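Local coordinates for imidazoleglycerol-phosphate dehydratase (Staphylococcus aureus subsp. aureus, PDB 2AE8), which catalyses the manganese-dependent dehydration of imidazoleglycerol phosphate to imidazoleacetol phosphate, the sixth step of histidine biosynthesis, at residues B[144-158]-B[178-190]. Numbering follows the deposited sequence.
Sequences FNASLSKEKVGTFDT and IDLIRGGNTHHEI. With MG (magnesium ion), chain L; MG (magnesium ion), chain T.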
loop_
_atom_site.group_PDB
_atom_site.type_symbol
_atom_site.label_atom_id
_atom_site.label_comp_id
_atom_site.label_asym_id
_atom_site.label_seq_id
_atom_site.Cartn_x
_atom_site.Cartn_y
_atom_site.Cartn_z
ATOM N N PHE B 144 -32.395 1.812 9.928
ATOM C CA PHE B 144 -32.625 0.811 8.890
ATOM C C PHE B 144 -31.279 0.392 8.314
ATOM O O PHE B 144 -30.599 1.194 7.677
ATOM C CB PHE B 144 -33.502 1.416 7.781
ATOM C CG PHE B 144 -33.955 0.413 6.751
ATOM C CD1 PHE B 144 -35.148 -0.283 6.921
ATOM C CD2 PHE B 144 -33.171 0.149 5.617
ATOM C CE1 PHE B 144 -35.568 -1.211 5.978
ATOM C CE2 PHE B 144 -33.584 -0.774 4.670
ATOM C CZ PHE B 144 -34.791 -1.451 4.850
ATOM N N ASN B 145 -30.889 -0.851 8.544
ATOM C CA ASN B 145 -29.533 -1.297 8.209
ATOM C C ASN B 145 -29.649 -2.586 7.427
ATOM O O ASN B 145 -29.519 -3.674 7.997
ATOM C CB ASN B 145 -28.764 -1.564 9.498
ATOM C CG ASN B 145 -28.786 -0.383 10.441
ATOM O OD1 ASN B 145 -28.054 0.581 10.250
ATOM N ND2 ASN B 145 -29.651 -0.444 11.460
ATOM N N ALA B 146 -29.976 -2.460 6.144
ATOM C CA ALA B 146 -30.208 -3.603 5.277
ATOM C C ALA B 146 -29.926 -3.194 3.834
ATOM O O ALA B 146 -30.654 -2.377 3.263
ATOM C CB ALA B 146 -31.659 -4.085 5.418
ATOM N N SER B 147 -28.866 -3.742 3.254
ATOM C CA SER B 147 -28.554 -3.521 1.847
ATOM C C SER B 147 -29.180 -4.666 1.094
ATOM O O SER B 147 -28.697 -5.802 1.156
ATOM C CB SER B 147 -27.040 -3.524 1.621
ATOM O OG SER B 147 -26.428 -2.524 2.424
ATOM N N LEU B 148 -30.262 -4.376 0.387
ATOM C CA LEU B 148 -30.999 -5.418 -0.319
ATOM C C LEU B 148 -30.281 -5.782 -1.607
ATOM O O LEU B 148 -29.687 -4.909 -2.235
ATOM C CB LEU B 148 -32.420 -4.948 -0.580
ATOM C CG LEU B 148 -33.179 -4.513 0.679
ATOM C CD1 LEU B 148 -34.521 -3.898 0.304
ATOM C CD2 LEU B 148 -33.386 -5.694 1.686
ATOM N N SER B 149 -30.359 -7.055 -2.007
ATOM C CA SER B 149 -29.516 -7.592 -3.083
ATOM C C SER B 149 -29.852 -7.167 -4.507
ATOM O O SER B 149 -28.974 -7.180 -5.354
ATOM C CB SER B 149 -29.409 -9.114 -3.005
ATOM O OG SER B 149 -28.940 -9.501 -1.733
ATOM N N LYS B 150 -31.099 -6.782 -4.773
ATOM C CA LYS B 150 -31.514 -6.430 -6.133
ATOM C C LYS B 150 -32.336 -5.137 -6.114
ATOM O O LYS B 150 -32.893 -4.770 -5.084
ATOM C CB LYS B 150 -32.306 -7.592 -6.772
ATOM C CG LYS B 150 -31.524 -8.896 -6.995
ATOM C CD LYS B 150 -30.512 -8.748 -8.115
ATOM C CE LYS B 150 -29.681 -10.015 -8.331
ATOM N NZ LYS B 150 -28.731 -10.227 -7.197
ATOM N N GLU B 151 -32.390 -4.436 -7.235
ATOM C CA GLU B 151 -33.090 -3.159 -7.303
ATOM C C GLU B 151 -34.620 -3.363 -7.399
ATOM O O GLU B 151 -35.405 -2.466 -7.068
ATOM C CB GLU B 151 -32.566 -2.335 -8.503
ATOM C CG GLU B 151 -31.038 -2.099 -8.461
ATOM C CD GLU B 151 -30.577 -0.921 -9.320
ATOM O OE1 GLU B 151 -31.377 -0.416 -10.130
ATOM O OE2 GLU B 151 -29.406 -0.481 -9.167
ATOM N N LYS B 152 -35.017 -4.546 -7.864
ATOM C CA LYS B 152 -36.426 -4.914 -7.996
ATOM C C LYS B 152 -36.682 -6.340 -7.566
ATOM O O LYS B 152 -35.820 -7.214 -7.730
ATOM C CB LYS B 152 -36.896 -4.760 -9.449
ATOM C CG LYS B 152 -37.083 -3.280 -9.890
ATOM C CD LYS B 152 -37.829 -3.166 -11.215
ATOM C CE LYS B 152 -37.713 -1.768 -11.831
ATOM N NZ LYS B 152 -38.734 -0.799 -11.335
ATOM N N VAL B 153 -37.881 -6.572 -7.026
ATOM C CA VAL B 153 -38.440 -7.914 -6.940
ATOM C C VAL B 153 -39.701 -7.891 -7.790
ATOM O O VAL B 153 -40.643 -7.136 -7.509
ATOM C CB VAL B 153 -38.764 -8.345 -5.486
ATOM C CG1 VAL B 153 -37.492 -8.709 -4.753
ATOM C CG2 VAL B 153 -39.470 -7.219 -4.746
ATOM N N GLY B 154 -39.701 -8.690 -8.851
ATOM C CA GLY B 154 -40.698 -8.550 -9.917
ATOM C C GLY B 154 -40.697 -7.113 -10.406
ATOM O O GLY B 154 -39.688 -6.596 -10.891
ATOM N N THR B 155 -41.827 -6.442 -10.242
ATOM C CA THR B 155 -41.949 -5.082 -10.730
ATOM C C THR B 155 -41.777 -4.055 -9.591
ATOM O O THR B 155 -41.782 -2.843 -9.816
ATOM C CB THR B 155 -43.318 -4.940 -11.458
ATOM O OG1 THR B 155 -43.291 -3.808 -12.340
ATOM C CG2 THR B 155 -44.420 -4.810 -10.465
ATOM N N PHE B 156 -41.622 -4.548 -8.368
ATOM C CA PHE B 156 -41.566 -3.693 -7.167
ATOM C C PHE B 156 -40.166 -3.115 -6.891
ATOM O O PHE B 156 -39.214 -3.870 -6.714
ATOM C CB PHE B 156 -42.019 -4.520 -5.962
ATOM C CG PHE B 156 -42.219 -3.733 -4.697
ATOM C CD1 PHE B 156 -43.351 -2.920 -4.531
ATOM C CD2 PHE B 156 -41.301 -3.841 -3.645
ATOM C CE1 PHE B 156 -43.551 -2.204 -3.355
ATOM C CE2 PHE B 156 -41.492 -3.132 -2.473
ATOM C CZ PHE B 156 -42.618 -2.317 -2.315
ATOM N N ASP B 157 -40.073 -1.786 -6.809
ATOM C CA ASP B 157 -38.837 -1.094 -6.437
ATOM C C ASP B 157 -38.505 -1.351 -4.977
ATOM O O ASP B 157 -39.216 -0.958 -4.073
ATOM C CB ASP B 157 -38.943 0.414 -6.690
ATOM C CG ASP B 157 -38.957 0.754 -8.176
ATOM O OD1 ASP B 157 -39.596 1.742 -8.556
ATOM O OD2 ASP B 157 -38.312 0.037 -8.965
ATOM N N THR B 158 -37.395 -2.034 -4.787
ATOM C CA THR B 158 -36.930 -2.508 -3.522
ATOM C C THR B 158 -36.558 -1.319 -2.568
ATOM O O THR B 158 -36.644 -1.429 -1.328
ATOM C CB THR B 158 -35.770 -3.467 -3.909
ATOM O OG1 THR B 158 -35.917 -4.765 -3.331
ATOM C CG2 THR B 158 -34.433 -2.871 -3.763
ATOM N N ILE B 178 -33.909 -2.059 12.424
ATOM C CA ILE B 178 -33.999 -3.167 11.481
ATOM C C ILE B 178 -32.589 -3.506 10.984
ATOM O O ILE B 178 -31.871 -2.628 10.487
ATOM C CB ILE B 178 -34.919 -2.805 10.287
ATOM C CG1 ILE B 178 -36.380 -2.640 10.774
ATOM C CG2 ILE B 178 -34.781 -3.844 9.168
ATOM C CD1 ILE B 178 -37.353 -2.181 9.716
ATOM N N ASP B 179 -32.209 -4.774 11.119
ATOM C CA ASP B 179 -30.866 -5.228 10.748
ATOM C C ASP B 179 -30.959 -6.502 9.911
ATOM O O ASP B 179 -31.527 -7.503 10.358
ATOM C CB ASP B 179 -30.028 -5.535 12.003
ATOM C CG ASP B 179 -29.433 -4.284 12.649
ATOM O OD1 ASP B 179 -28.496 -3.710 12.049
ATOM O OD2 ASP B 179 -29.860 -3.884 13.773
ATOM N N LEU B 180 -30.394 -6.463 8.711
ATOM C CA LEU B 180 -30.233 -7.655 7.914
ATOM C C LEU B 180 -28.895 -8.227 8.310
ATOM O O LEU B 180 -27.856 -7.681 7.930
ATOM C CB LEU B 180 -30.184 -7.291 6.431
ATOM C CG LEU B 180 -31.074 -7.986 5.404
ATOM C CD1 LEU B 180 -30.433 -7.858 4.003
ATOM C CD2 LEU B 180 -31.429 -9.422 5.743
ATOM N N ILE B 181 -28.894 -9.314 9.071
ATOM C CA ILE B 181 -27.635 -9.888 9.559
ATOM C C ILE B 181 -26.877 -10.569 8.419
ATOM O O ILE B 181 -25.663 -10.450 8.321
ATOM C CB ILE B 181 -27.854 -10.836 10.753
ATOM C CG1 ILE B 181 -28.389 -10.013 11.941
ATOM C CG2 ILE B 181 -26.548 -11.572 11.104
ATOM C CD1 ILE B 181 -29.199 -10.808 12.868
ATOM N N ARG B 182 -27.614 -11.266 7.557
ATOM C CA ARG B 182 -27.077 -11.794 6.306
ATOM C C ARG B 182 -28.219 -11.917 5.301
ATOM O O ARG B 182 -29.378 -12.010 5.694
ATOM C CB ARG B 182 -26.336 -13.125 6.508
ATOM C CG ARG B 182 -27.152 -14.260 7.142
ATOM C CD ARG B 182 -26.286 -15.540 7.276
ATOM N NE ARG B 182 -25.148 -15.249 8.148
ATOM C CZ ARG B 182 -25.134 -15.449 9.458
ATOM N NH1 ARG B 182 -26.174 -16.018 10.073
ATOM N NH2 ARG B 182 -24.062 -15.094 10.147
ATOM N N GLY B 183 -27.903 -11.867 4.013
ATOM C CA GLY B 183 -28.926 -11.970 2.993
ATOM C C GLY B 183 -28.426 -12.783 1.827
ATOM O O GLY B 183 -27.532 -13.620 1.973
ATOM N N GLY B 184 -28.985 -12.513 0.655
ATOM C CA GLY B 184 -28.628 -13.250 -0.554
ATOM C C GLY B 184 -29.739 -13.149 -1.582
ATOM O O GLY B 184 -29.494 -12.746 -2.710
ATOM N N ASN B 185 -30.953 -13.539 -1.184
ATOM C CA ASN B 185 -32.146 -13.450 -2.053
ATOM C C ASN B 185 -33.017 -12.293 -1.570
ATOM O O ASN B 185 -33.347 -12.225 -0.389
ATOM C CB ASN B 185 -32.934 -14.777 -2.075
ATOM C CG ASN B 185 -34.179 -14.706 -2.950
ATOM O OD1 ASN B 185 -35.229 -14.230 -2.514
ATOM N ND2 ASN B 185 -34.068 -15.174 -4.186
ATOM N N THR B 186 -33.344 -11.374 -2.477
ATOM C CA THR B 186 -34.008 -10.126 -2.135
ATOM C C THR B 186 -35.437 -10.357 -1.628
ATOM O O THR B 186 -35.877 -9.677 -0.716
ATOM C CB THR B 186 -34.030 -9.165 -3.336
ATOM O OG1 THR B 186 -32.709 -9.073 -3.880
ATOM C CG2 THR B 186 -34.482 -7.770 -2.922
ATOM N N HIS B 187 -36.154 -11.308 -2.232
ATOM C CA HIS B 187 -37.501 -11.647 -1.771
ATOM C C HIS B 187 -37.431 -12.125 -0.309
ATOM O O HIS B 187 -38.198 -11.668 0.536
ATOM C CB HIS B 187 -38.135 -12.714 -2.684
ATOM C CG HIS B 187 -39.578 -12.976 -2.394
ATOM N ND1 HIS B 187 -40.589 -12.631 -3.270
ATOM C CD2 HIS B 187 -40.185 -13.524 -1.313
ATOM C CE1 HIS B 187 -41.757 -12.971 -2.747
ATOM N NE2 HIS B 187 -41.539 -13.519 -1.564
ATOM N N HIS B 188 -36.474 -13.004 -0.018
ATOM C CA HIS B 188 -36.249 -13.516 1.321
ATOM C C HIS B 188 -35.866 -12.402 2.288
ATOM O O HIS B 188 -36.281 -12.403 3.454
ATOM C CB HIS B 188 -35.124 -14.557 1.314
ATOM C CG HIS B 188 -35.495 -15.840 0.647
ATOM N ND1 HIS B 188 -34.589 -16.852 0.439
ATOM C CD2 HIS B 188 -36.672 -16.273 0.124
ATOM C CE1 HIS B 188 -35.192 -17.862 -0.167
ATOM N NE2 HIS B 188 -36.456 -17.535 -0.370
ATOM N N GLU B 189 -35.049 -11.463 1.802
ATOM C CA GLU B 189 -34.557 -10.373 2.631
ATOM C C GLU B 189 -35.721 -9.507 3.105
ATOM O O GLU B 189 -35.854 -9.214 4.282
ATOM C CB GLU B 189 -33.563 -9.520 1.829
ATOM C CG GLU B 189 -32.149 -10.117 1.703
ATOM C CD GLU B 189 -31.316 -9.453 0.599
ATOM O OE1 GLU B 189 -31.777 -8.473 -0.041
ATOM O OE2 GLU B 189 -30.213 -9.959 0.330
ATOM N N ILE B 190 -36.535 -9.064 2.164
ATOM C CA ILE B 190 -37.689 -8.252 2.481
ATOM C C ILE B 190 -38.697 -9.020 3.348
ATOM O O ILE B 190 -39.236 -8.484 4.316
ATOM C CB ILE B 190 -38.352 -7.762 1.186
ATOM C CG1 ILE B 190 -37.344 -6.894 0.404
ATOM C CG2 ILE B 190 -39.609 -6.959 1.515
ATOM C CD1 ILE B 190 -37.727 -6.652 -1.059
HETATM MG MG MG L . -42.954 -14.598 0.018
HETATM MG MG MG T . -38.044 -18.827 -1.112
HETATM O O HOH W 1 -26.928 -4.522 10.064
HETATM O O HOH W 2 -28.158 -8.202 1.566
HETATM O O HOH W 3 -30.044 -11.752 -5.170
HETATM O O HOH W 4 -39.966 -17.596 -0.099
HETATM O O HOH W 5 -36.547 -20.022 -2.246
HETATM O O HOH W 6 -37.561 -20.439 0.182
#
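In the second half-domain of the duplicated fold, strand 141-145, outermost in this chain's four-stranded mixed sheet, runs parallel to the inner strand 175-182, pairing Phe144 with Ile178 and Asn145 with Asp179; the loop 146-151 then passes beside the metal-binding first turn of helix 186-205. Ile178 O is gripped twice: by Asn145 N at 2.8 Å and, from the opposite face of the carbonyl plane, by a longer bond from Asn145 ND2, which Ser143 also holds. Asn145 O accepts from Leu180 N (3.0 Å). The Asn145 amide and the Asp179 carboxylate lie alongside each other, their planes 10° apart, while the carboxylate's charge is met by Arg131 and by Arg182 of a neighbouring subunit.

Glu189, its chain extended beyond CG, spans from helix to loop. Its OE1 offers the syn lone pair to Ser149 N (2.8 Å), and OE2 accepts a very short bond from Ser149 OG and, on its anti side, one from Gly184 N. Serine suits position 149 because its short side chain, with OG beside the backbone N (chi1 -55°), lets N and OG each donate to a different oxygen of one carboxylate. Apolar contacts complete the join: Val153 CG1 packs on the Thr186 methyl CG2 (3.6 Å), and Leu148 crosses Ile190 at about a right angle. Asn185 caps the helix through OD1, taking His188 N on an in-plane lone pair. At a subunit interface, separate magnesium ions are bound by His187 NE2 (2.4 Å), with Glu191 and another subunit's His92, and by His188 NE2 (2.2 Å), with that subunit's His91 and Glu95.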